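Local atomic coordinates of xylulose kinase (Escherichia coli, PDB entry 2ITM), a protein that phosphorylates D-xylulose to D-xylulose 5-phosphate with ATP, a step of xylose metabolism, as a homodimeric sugar kinase of the FGGY family. Residues Leu107-Ala110 / Ser115-Ile118; Asn121-Gly126 / Gly173-Asp178; Arg182-Val187 / Leu194-Met199. All coordinates share one frame; numbering follows the deposited sequence.

Contact 1 of 3, residues Leu107-Ala110 / Ser115-Ile118; sequences LLEA and SRVI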
ATOM      1  N   LEU A 107      -5.294 -21.323 -28.814  1.00 40.39           N
ATOM      2  CA  LEU A 107      -5.707 -22.139 -29.932  1.00 32.59           C
ATOM      3  C   LEU A 107      -4.525 -22.625 -30.750  1.00 29.30           C
ATOM      4  O   LEU A 107      -4.439 -23.741 -31.117  1.00 25.80           O
ATOM      5  CB  LEU A 107      -6.633 -21.362 -30.814  1.00 42.81           C
ATOM      6  CG  LEU A 107      -7.918 -22.021 -31.212  1.00 62.20           C
ATOM      7  CD1 LEU A 107      -8.481 -21.286 -32.362  1.00 58.22           C
ATOM      8  CD2 LEU A 107      -7.699 -23.471 -31.514  1.00 60.62           C
ATOM      9  N   LEU A 108      -3.624 -21.723 -31.025  1.00 34.00           N
ATOM     10  CA  LEU A 108      -2.471 -22.034 -31.804  1.00 29.65           C
ATOM     11  C   LEU A 108      -1.592 -23.068 -31.172  1.00 26.42           C
ATOM     12  O   LEU A 108      -1.104 -23.904 -31.814  1.00 29.06           O
ATOM     13  CB  LEU A 108      -1.702 -20.779 -32.116  1.00 39.31           C
ATOM     14  CG  LEU A 108      -1.306 -20.512 -33.542  1.00 51.35           C
ATOM     15  CD1 LEU A 108      -0.012 -19.780 -33.649  1.00 34.39           C
ATOM     16  CD2 LEU A 108      -1.290 -21.740 -34.353  1.00 42.19           C
ATOM     17  N   GLU A 109      -1.409 -22.986 -29.887  1.00 33.64           N
ATOM     18  CA  GLU A 109      -0.580 -23.929 -29.170  1.00 34.97           C
ATOM     19  C   GLU A 109      -1.216 -25.292 -29.076  1.00 46.64           C
ATOM     20  O   GLU A 109      -0.543 -26.282 -28.999  1.00 43.57           O
ATOM     21  CB  GLU A 109      -0.156 -23.394 -27.819  1.00 37.02           C
ATOM     22  CG  GLU A 109       1.077 -22.538 -27.904  1.00 41.04           C
ATOM     23  CD  GLU A 109       1.555 -21.945 -26.593  1.00 43.06           C
ATOM     24  OE1 GLU A 109       2.633 -21.400 -26.573  1.00 31.32           O
ATOM     25  OE2 GLU A 109       0.847 -22.003 -25.593  1.00 45.19           O
ATOM     26  N   ALA A 110      -2.534 -25.325 -29.117  1.00 41.37           N
ATOM     27  CA  ALA A 110      -3.260 -26.559 -29.114  1.00 47.70           C
ATOM     28  C   ALA A 110      -3.135 -27.180 -30.491  1.00 53.85           C
ATOM     29  O   ALA A 110      -2.910 -28.350 -30.630  1.00 36.63           O
ATOM     30  CB  ALA A 110      -4.666 -26.322 -28.787  1.00 37.67           C
ATOM     31  N   SER A 115       4.687 -26.390 -31.246  1.00 37.98           N
ATOM     32  CA  SER A 115       4.992 -25.012 -31.449  1.00 34.59           C
ATOM     33  C   SER A 115       6.087 -24.438 -30.610  1.00 39.87           C
ATOM     34  O   SER A 115       6.868 -23.709 -31.109  1.00 49.39           O
ATOM     35  CB  SER A 115       3.761 -24.170 -31.434  1.00 33.89           C
ATOM     36  OG  SER A 115       3.591 -23.576 -30.195  1.00 59.90           O
ATOM     37  N   ARG A 116       6.155 -24.756 -29.333  1.00 47.71           N
ATOM     38  CA  ARG A 116       7.212 -24.237 -28.483  1.00 40.59           C
ATOM     39  C   ARG A 116       8.561 -24.815 -28.888  1.00 37.58           C
ATOM     40  O   ARG A 116       9.565 -24.225 -28.666  1.00 34.19           O
ATOM     41  CB  ARG A 116       6.914 -24.430 -26.983  1.00 53.68           C
ATOM     42  CG  ARG A 116       5.524 -23.931 -26.474  1.00 49.23           C
ATOM     43  CD  ARG A 116       5.313 -23.896 -24.943  1.00 44.94           C
ATOM     44  NE  ARG A 116       3.975 -23.448 -24.583  1.00 74.73           N
ATOM     45  CZ  ARG A 116       3.394 -23.574 -23.391  1.00 87.23           C
ATOM     46  NH1 ARG A 116       4.019 -24.145 -22.381  1.00109.57           N
ATOM     47  NH2 ARG A 116       2.173 -23.128 -23.201  1.00 52.76           N
ATOM     48  N   VAL A 117       8.556 -25.978 -29.503  1.00 45.63           N
ATOM     49  CA  VAL A 117       9.788 -26.608 -29.954  1.00 51.01           C
ATOM     50  C   VAL A 117      10.326 -25.938 -31.216  1.00 55.39           C
ATOM     51  O   VAL A 117      11.502 -25.759 -31.362  1.00 42.94           O
ATOM     52  CB  VAL A 117       9.608 -28.102 -30.264  1.00 56.51           C
ATOM     53  CG1 VAL A 117      10.575 -28.525 -31.259  1.00 55.05           C
ATOM     54  CG2 VAL A 117       9.804 -28.919 -29.073  1.00 46.71           C
ATOM     55  N   ILE A 118       9.428 -25.583 -32.115  1.00 44.84           N
ATOM     56  CA  ILE A 118       9.781 -24.946 -33.358  1.00 46.86           C
ATOM     57  C   ILE A 118      10.125 -23.486 -33.160  1.00 44.25           C
ATOM     58  O   ILE A 118      11.078 -23.046 -33.698  1.00 49.71           O
ATOM     59  CB  ILE A 118       8.649 -25.091 -34.411  1.00 52.41           C
ATOM     60  CG1 ILE A 118       8.283 -26.544 -34.673  1.00 50.92           C
ATOM     61  CG2 ILE A 118       9.006 -24.476 -35.715  1.00 39.77           C
ATOM     62  CD1 ILE A 118       7.039 -26.674 -35.414  1.00 31.87           C
TER
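Glu109 and Arg116 reach towards each other from two consecutive helices, 102-111 and 115-119, and meet with their side chains crossing at about a right angle. The guanidinium is applied side-on: NE and NH2 each take a different carboxylate oxygen, so a bidentate salt bridge is closed by two hydrogen bonds. Arg116 NH2 lies 3.0 Å from Glu109 OE2 in a nearly straight bond (172°), whereas Arg116 NE to Glu109 OE1 is longer, 3.2 Å. Both oxygens sit close to the guanidinium plane, but the two flat groups are turned 57° apart, and the nitrogens therefore come down on the oxygens from above the carboxylate plane instead of meeting it edge to edge. Arg116 has CG anti to its carbonyl carbon (chi1 -51°) and then runs extended to NE, which carries the charged end back across the gap to helix 102-111. Glu109 is likewise extended beyond CG, and that methylene passes Ser115 OG at 3.6 Å; the hydroxyl is buried here without a polar partner in the model. The backbones come nearest at this same point, with the CA atoms of Glu109 and Ser115 6.1 Å apart. Glu109 OE1 is shared, since it also accepts the backbone N-H of Met123, and Leu122 packs beside Glu109. Replacing Arg116 with a leucine would probably leave the Glu109 carboxylate without its counter-charge and freer to turn, held chiefly by the Met123 amide. The salt bridge thus ties the two helices together across their short connection in the N-terminal domain, away from the sugar site, and the carboxylate is likely to be kept ionised by the arginine while OE1 also holds the Met123 N-H in the following loop.

Contact 2 of 3, residues Asn121-Gly126 / Gly173-Asp178; sequences NLMMPG and GTMWLD
Met175, the first residue to leave helical geometry after helix 168-172, does so with positive phi (73°), and its CB and CG meet the Met123 thioether in a buried contact carried mainly by these two methionines. Met175 lies within an ST turn, in which Thr174 OG1 accepts the N-H of Trp176. This helix exit directs the Met175 side chain at the loop 121-126 in the N-terminal domain of the FGGY kinase fold. The two methionines slide past each other in opposite directions, each bent at chi2 and chi3. With CG anti to its backbone N (chi1 -170°), Met123 folds round to bring SD within 3.5 Å of Met175 CG. No hydrogen bond crosses between the segments, and the contact rests on dispersion between the Met123 sulfur and methyl and the methylenes and methyl of Met175. Phe127 also packs on Met175, while Leu108, Cys105 and Pro130 surround Met123. The sugar pocket is close: the Met175 side chain is about 6 Å from that of the substrate-binding His78, whose ND1 is hydrogen-bonded to Gly173 O. Asn121 completes the contact at the far end of Met175, where the terminal methyl CE rests 3.7 Å from Asn121 CB.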
ATOM      1  N   ASN A 121       9.710 -20.537 -28.195  1.00 32.56           N
ATOM      2  CA  ASN A 121       8.999 -19.572 -27.387  1.00 25.94           C
ATOM      3  C   ASN A 121       7.647 -20.060 -26.921  1.00 35.28           C
ATOM      4  O   ASN A 121       7.024 -20.889 -27.557  1.00 35.61           O
ATOM      5  CB  ASN A 121       8.842 -18.253 -28.127  1.00 30.60           C
ATOM      6  CG  ASN A 121      10.140 -17.547 -28.304  1.00 36.05           C
ATOM      7  OD1 ASN A 121      10.719 -17.561 -29.374  1.00 38.81           O
ATOM      8  ND2 ASN A 121      10.617 -16.945 -27.247  1.00 41.31           N
ATOM      9  N   LEU A 122       7.201 -19.515 -25.803  1.00 43.96           N
ATOM     10  CA  LEU A 122       5.799 -19.533 -25.463  1.00 40.11           C
ATOM     11  C   LEU A 122       5.035 -18.446 -26.178  1.00 41.47           C
ATOM     12  O   LEU A 122       5.494 -17.323 -26.290  1.00 33.22           O
ATOM     13  CB  LEU A 122       5.604 -19.415 -23.955  1.00 41.84           C
ATOM     14  CG  LEU A 122       4.362 -20.119 -23.414  1.00 52.42           C
ATOM     15  CD1 LEU A 122       4.727 -21.245 -22.480  1.00 71.44           C
ATOM     16  CD2 LEU A 122       3.401 -19.151 -22.763  1.00 48.72           C
ATOM     17  N   MET A 123       3.852 -18.804 -26.647  1.00 30.98           N
ATOM     18  CA  MET A 123       3.079 -17.947 -27.508  1.00 31.58           C
ATOM     19  C   MET A 123       2.498 -16.787 -26.726  1.00 41.50           C
ATOM     20  O   MET A 123       1.932 -16.966 -25.662  1.00 42.29           O
ATOM     21  CB  MET A 123       1.985 -18.748 -28.192  1.00 37.77           C
ATOM     22  CG  MET A 123       1.270 -18.011 -29.286  1.00 41.46           C
ATOM     23  SD  MET A 123       2.255 -17.714 -30.745  1.00 38.59           S
ATOM     24  CE  MET A 123       2.450 -19.379 -31.329  1.00 23.81           C
ATOM     25  N   MET A 124       2.675 -15.590 -27.257  1.00 35.78           N
ATOM     26  CA  MET A 124       2.167 -14.392 -26.635  1.00 26.22           C
ATOM     27  C   MET A 124       1.344 -13.609 -27.636  1.00 35.69           C
ATOM     28  O   MET A 124       1.569 -13.692 -28.826  1.00 24.72           O
ATOM     29  CB  MET A 124       3.315 -13.524 -26.155  1.00 31.85           C
ATOM     30  CG  MET A 124       4.280 -14.233 -25.254  1.00 53.97           C
ATOM     31  SD  MET A 124       3.741 -14.267 -23.544  1.00 63.62           S
ATOM     32  CE  MET A 124       4.294 -12.665 -22.994  1.00 83.11           C
ATOM     33  N   PRO A 125       0.391 -12.848 -27.128  1.00 27.45           N
ATOM     34  CA  PRO A 125      -0.578 -12.144 -27.961  1.00 28.71           C
ATOM     35  C   PRO A 125       0.090 -11.033 -28.730  1.00 34.09           C
ATOM     36  O   PRO A 125      -0.424 -10.609 -29.747  1.00 35.53           O
ATOM     37  CB  PRO A 125      -1.541 -11.551 -26.942  1.00 24.27           C
ATOM     38  CG  PRO A 125      -1.440 -12.404 -25.801  1.00 43.06           C
ATOM     39  CD  PRO A 125      -0.070 -12.989 -25.746  1.00 30.49           C
ATOM     40  N   GLY A 126       1.227 -10.576 -28.223  1.00 30.98           N
ATOM     41  CA  GLY A 126       2.046  -9.586 -28.884  1.00 33.91           C
ATOM     42  C   GLY A 126       2.735 -10.102 -30.129  1.00 33.00           C
ATOM     43  O   GLY A 126       3.141  -9.324 -30.975  1.00 31.19           O
ATOM     44  N   GLY A 173      10.449 -13.305 -34.266  1.00 20.27           N
ATOM     45  CA  GLY A 173       9.373 -12.781 -33.467  1.00 28.38           C
ATOM     46  C   GLY A 173       7.968 -12.975 -33.995  1.00 18.10           C
ATOM     47  O   GLY A 173       7.029 -12.616 -33.328  1.00 29.99           O
ATOM     48  N   THR A 174       7.826 -13.529 -35.188  1.00 30.50           N
ATOM     49  CA  THR A 174       6.517 -13.751 -35.786  1.00 28.46           C
ATOM     50  C   THR A 174       5.811 -14.963 -35.203  1.00 26.82           C
ATOM     51  O   THR A 174       4.598 -15.003 -35.143  1.00 26.80           O
ATOM     52  CB  THR A 174       6.609 -13.906 -37.325  1.00 32.66           C
ATOM     53  OG1 THR A 174       7.378 -15.056 -37.671  1.00 13.60           O
ATOM     54  CG2 THR A 174       7.339 -12.752 -37.951  1.00 22.53           C
ATOM     55  N   MET A 175       6.610 -15.933 -34.779  1.00 33.56           N
ATOM     56  CA  MET A 175       6.188 -17.299 -34.517  1.00 26.46           C
ATOM     57  C   MET A 175       5.887 -18.126 -35.747  1.00 26.30           C
ATOM     58  O   MET A 175       5.253 -19.159 -35.650  1.00 29.20           O
ATOM     59  CB  MET A 175       5.022 -17.369 -33.532  1.00 39.07           C
ATOM     60  CG  MET A 175       5.195 -16.588 -32.253  1.00 25.72           C
ATOM     61  SD  MET A 175       6.688 -16.961 -31.341  1.00 34.19           S
ATOM     62  CE  MET A 175       6.337 -18.613 -30.883  1.00 27.75           C
ATOM     63  N   TRP A 176       6.338 -17.680 -36.906  1.00 31.33           N
ATOM     64  CA  TRP A 176       6.258 -18.505 -38.095  1.00 29.31           C
ATOM     65  C   TRP A 176       7.627 -19.056 -38.445  1.00 30.92           C
ATOM     66  O   TRP A 176       7.753 -19.916 -39.303  1.00 33.61           O
ATOM     67  CB  TRP A 176       5.690 -17.726 -39.296  1.00 26.56           C
ATOM     68  CG  TRP A 176       4.276 -17.248 -39.159  1.00 19.82           C
ATOM     69  CD1 TRP A 176       3.200 -17.978 -38.779  1.00 24.11           C
ATOM     70  CD2 TRP A 176       3.795 -15.924 -39.399  1.00 24.89           C
ATOM     71  NE1 TRP A 176       2.072 -17.200 -38.775  1.00 24.67           N
ATOM     72  CE2 TRP A 176       2.416 -15.928 -39.159  1.00 29.89           C
ATOM     73  CE3 TRP A 176       4.396 -14.730 -39.790  1.00 20.66           C
ATOM     74  CZ2 TRP A 176       1.627 -14.793 -39.304  1.00 25.44           C
ATOM     75  CZ3 TRP A 176       3.614 -13.612 -39.928  1.00 33.69           C
ATOM     76  CH2 TRP A 176       2.243 -13.650 -39.685  1.00 21.73           C
ATOM     77  N   LEU A 177       8.655 -18.535 -37.785  1.00 37.69           N
ATOM     78  CA  LEU A 177      10.025 -18.959 -38.039  1.00 24.89           C
ATOM     79  C   LEU A 177      10.474 -20.181 -37.249  1.00 30.12           C
ATOM     80  O   LEU A 177      10.264 -20.284 -36.053  1.00 29.96           O
ATOM     81  CB  LEU A 177      11.012 -17.817 -37.846  1.00 25.17           C
ATOM     82  CG  LEU A 177      12.407 -18.108 -38.420  1.00 32.02           C
ATOM     83  CD1 LEU A 177      12.453 -17.847 -39.906  1.00 31.95           C
ATOM     84  CD2 LEU A 177      13.464 -17.324 -37.692  1.00 20.99           C
ATOM     85  N   ASP A 178      11.112 -21.104 -37.944  1.00 28.56           N
ATOM     86  CA  ASP A 178      11.881 -22.135 -37.290  1.00 35.86           C
ATOM     87  C   ASP A 178      13.239 -21.609 -36.859  1.00 24.55           C
ATOM     88  O   ASP A 178      14.133 -21.468 -37.668  1.00 33.05           O
ATOM     89  CB  ASP A 178      12.053 -23.337 -38.218  1.00 30.04           C
ATOM     90  CG  ASP A 178      12.653 -24.523 -37.510  1.00 40.44           C
ATOM     91  OD1 ASP A 178      13.702 -24.376 -36.868  1.00 35.33           O
ATOM     92  OD2 ASP A 178      12.138 -25.647 -37.544  1.00 56.59           O
TER

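Contact 3 of 3, residues Arg182-Val187 / Leu194-Met199; sequences RDWSDV and LSRDQM. With SO4 (sulfate ion), chain D.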
ATOM      1  N   ARG A 182      16.683 -21.163 -39.067  1.00 38.92           N
ATOM      2  CA  ARG A 182      16.763 -19.846 -39.682  1.00 37.95           C
ATOM      3  C   ARG A 182      15.957 -19.786 -40.974  1.00 35.03           C
ATOM      4  O   ARG A 182      16.379 -19.207 -41.959  1.00 33.17           O
ATOM      5  CB  ARG A 182      18.197 -19.430 -39.901  1.00 30.76           C
ATOM      6  CG  ARG A 182      19.083 -19.610 -38.668  1.00 40.91           C
ATOM      7  CD  ARG A 182      20.519 -19.176 -38.822  1.00 26.56           C
ATOM      8  NE  ARG A 182      20.700 -17.746 -38.635  1.00 29.17           N
ATOM      9  CZ  ARG A 182      20.764 -17.136 -37.468  1.00 30.60           C
ATOM     10  NH1 ARG A 182      20.651 -17.813 -36.326  1.00 31.82           N
ATOM     11  NH2 ARG A 182      20.921 -15.829 -37.425  1.00 48.19           N
ATOM     12  N   ASP A 183      14.781 -20.394 -40.942  1.00 33.46           N
ATOM     13  CA  ASP A 183      13.901 -20.464 -42.101  1.00 33.08           C
ATOM     14  C   ASP A 183      12.454 -20.628 -41.634  1.00 23.84           C
ATOM     15  O   ASP A 183      12.207 -21.107 -40.544  1.00 33.59           O
ATOM     16  CB  ASP A 183      14.327 -21.622 -43.011  1.00 33.18           C
ATOM     17  CG  ASP A 183      13.514 -21.710 -44.278  1.00 44.04           C
ATOM     18  OD1 ASP A 183      13.002 -20.680 -44.745  1.00 38.52           O
ATOM     19  OD2 ASP A 183      13.331 -22.777 -44.875  1.00 34.02           O
ATOM     20  N   TRP A 184      11.511 -20.219 -42.470  1.00 30.45           N
ATOM     21  CA  TRP A 184      10.105 -20.344 -42.145  1.00 30.09           C
ATOM     22  C   TRP A 184       9.720 -21.786 -41.814  1.00 33.21           C
ATOM     23  O   TRP A 184      10.335 -22.722 -42.297  1.00 35.57           O
ATOM     24  CB  TRP A 184       9.217 -19.789 -43.263  1.00 33.72           C
ATOM     25  CG  TRP A 184       9.490 -18.362 -43.701  1.00 20.64           C
ATOM     26  CD1 TRP A 184       9.993 -17.971 -44.887  1.00 21.04           C
ATOM     27  CD2 TRP A 184       9.232 -17.157 -42.969  1.00 30.05           C
ATOM     28  NE1 TRP A 184      10.090 -16.606 -44.948  1.00 29.67           N
ATOM     29  CE2 TRP A 184       9.626 -16.081 -43.778  1.00 29.42           C
ATOM     30  CE3 TRP A 184       8.706 -16.878 -41.708  1.00 32.38           C
ATOM     31  CZ2 TRP A 184       9.520 -14.768 -43.371  1.00 30.19           C
ATOM     32  CZ3 TRP A 184       8.602 -15.570 -41.313  1.00 28.18           C
ATOM     33  CH2 TRP A 184       9.005 -14.534 -42.136  1.00 35.91           C
ATOM     34  N   SER A 185       8.707 -21.928 -40.968  1.00 34.94           N
ATOM     35  CA  SER A 185       8.156 -23.217 -40.585  1.00 33.83           C
ATOM     36  C   SER A 185       6.816 -23.478 -41.247  1.00 30.17           C
ATOM     37  O   SER A 185       5.824 -22.841 -40.925  1.00 37.07           O
ATOM     38  CB  SER A 185       7.992 -23.296 -39.074  1.00 43.13           C
ATOM     39  OG  SER A 185       7.056 -24.287 -38.695  1.00 37.45           O
ATOM     40  N   ASP A 186       6.802 -24.430 -42.167  1.00 32.10           N
ATOM     41  CA  ASP A 186       5.612 -24.742 -42.931  1.00 43.85           C
ATOM     42  C   ASP A 186       4.467 -25.114 -42.000  1.00 30.19           C
ATOM     43  O   ASP A 186       3.322 -24.745 -42.225  1.00 39.41           O
ATOM     44  CB  ASP A 186       5.899 -25.869 -43.924  1.00 52.00           C
ATOM     45  CG  ASP A 186       6.671 -25.400 -45.149  1.00 65.31           C
ATOM     46  OD1 ASP A 186       6.770 -24.188 -45.370  1.00 43.38           O
ATOM     47  OD2 ASP A 186       7.204 -26.184 -45.950  1.00 52.98           O
ATOM     48  N   VAL A 187       4.803 -25.827 -40.942  1.00 40.67           N
ATOM     49  CA  VAL A 187       3.849 -26.221 -39.922  1.00 43.35           C
ATOM     50  C   VAL A 187       3.166 -25.019 -39.284  1.00 38.26           C
ATOM     51  O   VAL A 187       1.971 -24.966 -39.163  1.00 47.76           O
ATOM     52  CB  VAL A 187       4.532 -27.035 -38.801  1.00 36.59           C
ATOM     53  CG1 VAL A 187       3.568 -27.390 -37.738  1.00 44.00           C
ATOM     54  CG2 VAL A 187       5.166 -28.268 -39.395  1.00 53.60           C
ATOM     55  N   LEU A 194      -1.543 -19.785 -43.878  1.00 32.78           N
ATOM     56  CA  LEU A 194      -0.694 -18.909 -44.639  1.00 33.65           C
ATOM     57  C   LEU A 194       0.300 -19.775 -45.361  1.00 34.61           C
ATOM     58  O   LEU A 194       0.392 -20.960 -45.104  1.00 31.16           O
ATOM     59  CB  LEU A 194       0.003 -17.925 -43.718  1.00 21.68           C
ATOM     60  CG  LEU A 194      -0.946 -16.967 -43.011  1.00 46.25           C
ATOM     61  CD1 LEU A 194      -0.251 -16.118 -41.985  1.00 26.86           C
ATOM     62  CD2 LEU A 194      -1.694 -16.118 -43.996  1.00 29.80           C
ATOM     63  N   SER A 195       1.028 -19.177 -46.284  1.00 31.54           N
ATOM     64  CA  SER A 195       2.095 -19.865 -46.943  1.00 40.93           C
ATOM     65  C   SER A 195       3.308 -18.954 -47.061  1.00 26.25           C
ATOM     66  O   SER A 195       3.224 -17.764 -46.823  1.00 31.40           O
ATOM     67  CB  SER A 195       1.675 -20.336 -48.316  1.00 33.32           C
ATOM     68  OG  SER A 195       1.554 -19.251 -49.202  1.00 49.42           O
ATOM     69  N   ARG A 196       4.429 -19.550 -47.443  1.00 42.33           N
ATOM     70  CA  ARG A 196       5.688 -18.841 -47.621  1.00 45.96           C
ATOM     71  C   ARG A 196       5.556 -17.690 -48.603  1.00 37.04           C
ATOM     72  O   ARG A 196       6.269 -16.709 -48.513  1.00 38.55           O
ATOM     73  CB  ARG A 196       6.770 -19.814 -48.090  1.00 44.51           C
ATOM     74  CG  ARG A 196       6.838 -21.091 -47.296  1.00 67.51           C
ATOM     75  CD  ARG A 196       7.889 -22.072 -47.764  1.00 63.97           C
ATOM     76  NE  ARG A 196       9.227 -21.518 -47.658  1.00 64.90           N
ATOM     77  CZ  ARG A 196      10.088 -21.828 -46.710  1.00 48.67           C
ATOM     78  NH1 ARG A 196       9.769 -22.703 -45.775  1.00 50.96           N
ATOM     79  NH2 ARG A 196      11.277 -21.269 -46.703  1.00 73.67           N
ATOM     80  N   ASP A 197       4.628 -17.835 -49.538  1.00 39.64           N
ATOM     81  CA  ASP A 197       4.341 -16.818 -50.533  1.00 41.19           C
ATOM     82  C   ASP A 197       3.817 -15.541 -49.897  1.00 40.66           C
ATOM     83  O   ASP A 197       3.881 -14.476 -50.490  1.00 33.49           O
ATOM     84  CB  ASP A 197       3.308 -17.343 -51.535  1.00 50.37           C
ATOM     85  CG  ASP A 197       3.644 -18.730 -52.052  1.00 79.46           C
ATOM     86  OD1 ASP A 197       4.424 -18.831 -53.016  1.00106.52           O
ATOM     87  OD2 ASP A 197       3.177 -19.774 -51.562  1.00 77.86           O
ATOM     88  N   GLN A 198       3.292 -15.662 -48.688  1.00 28.71           N
ATOM     89  CA  GLN A 198       2.801 -14.500 -47.969  1.00 30.76           C
ATOM     90  C   GLN A 198       3.825 -13.898 -47.010  1.00 14.60           C
ATOM     91  O   GLN A 198       3.542 -12.924 -46.349  1.00 28.94           O
ATOM     92  CB  GLN A 198       1.486 -14.812 -47.255  1.00 21.24           C
ATOM     93  CG  GLN A 198       0.292 -14.844 -48.163  1.00 40.93           C
ATOM     94  CD  GLN A 198      -0.756 -15.796 -47.691  1.00 39.71           C
ATOM     95  OE1 GLN A 198      -0.465 -16.938 -47.381  1.00 36.10           O
ATOM     96  NE2 GLN A 198      -1.982 -15.331 -47.631  1.00 23.36           N
ATOM     97  N   MET A 199       5.011 -14.486 -46.961  1.00 28.30           N
ATOM     98  CA  MET A 199       6.125 -13.958 -46.184  1.00 24.24           C
ATOM     99  C   MET A 199       7.173 -13.257 -47.051  1.00 33.53           C
ATOM    100  O   MET A 199       7.360 -13.614 -48.201  1.00 27.08           O
ATOM    101  CB  MET A 199       6.818 -15.075 -45.417  1.00 27.89           C
ATOM    102  CG  MET A 199       5.925 -15.940 -44.572  1.00 30.23           C
ATOM    103  SD  MET A 199       5.407 -15.158 -43.053  1.00 31.65           S
ATOM    104  CE  MET A 199       3.740 -14.787 -43.476  1.00 16.23           C
TER
HETATM  105  S   SO4 D4931      12.056 -19.873 -50.114  1.00151.70           S
HETATM  106  O1  SO4 D4931      13.471 -19.568 -49.961  1.00105.93           O
HETATM  107  O2  SO4 D4931      11.345 -19.552 -48.881  1.00 51.84           O
HETATM  108  O3  SO4 D4931      11.513 -19.089 -51.215  1.00 62.18           O
HETATM  109  O4  SO4 D4931      11.923 -21.295 -50.414  1.00114.34           O
HETATM  110  O   HOH W   1       4.332 -22.918 -46.852  1.00 47.69           O
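Arg196 is the hub of the polar half of this contact, a salt-bridge network with Asp183 and Asp186. Its NH2 reaches both oxygens of Asp183, OD1 at 2.7 Å and OD2 at 3.1 Å, each through its syn lone pair, although the carboxylate and guanidinium planes stand 61° apart. NH1 makes a weaker, longer bond to Asp186 OD1, at 3.4 Å, and a water donates to that same oxygen and accepts, weakly, from Arg196 N. A bend at chi3 (62°) brings the guanidinium round to lie between the two aspartates. A sulfate ion, probably from the crystallisation liquor, occupies another part of its edge: O2 accepts from NE and, at 2.8 Å, from Arg196 NH2, so that three anionic groups, two carboxylates and the sulfate, gather round the guanidinium. Trp184 CB lies over one guanidinium face, whereas the indole itself is almost perpendicular to that plane and meets NH2 with its edge.

The apolar half is a Met-aromatic contact. Met199 lies over one face of the Trp184 ring, its CB making a CH-pi contact 3.4 Å from Trp184 CZ2, and its chain folds so that SD stands 3.8 Å from the six-membered ring centroid, near the normal.

Asp183 and Trp184 belong to the short strand 183-184, entered through a G1 bulge in which Arg182 and Asp183 face Asp178. Ser185 then N-caps helix 186-190, whose Leu189 packs on both Trp184 and Met199, while Leu202 of strand 201-203 and Ala171 of helix 168-172 also pack against the indole.

From the N terminus the three contacts follow in series, without nesting or crossing, all within the N-terminal FGGY domain. Contact 1 closes the tight turn between helices 102-111 and 115-119. Contact 2 opens immediately afterwards and closes a loop of 46 residues, largely helical, bringing 121-126 to the exit of helix 168-172; it joins contact 1 through Leu108 CD1, 3.4 Å from Met123 CE. Contact 3 closes the short excursion through helix 186-190. Strands 177-178 and 183-184 pair as an antiparallel hairpin that couples contacts 2 and 3, with Trp176 packed on Met199. Ile118 against Ser185 and Val187 links contact 1 to contact 3.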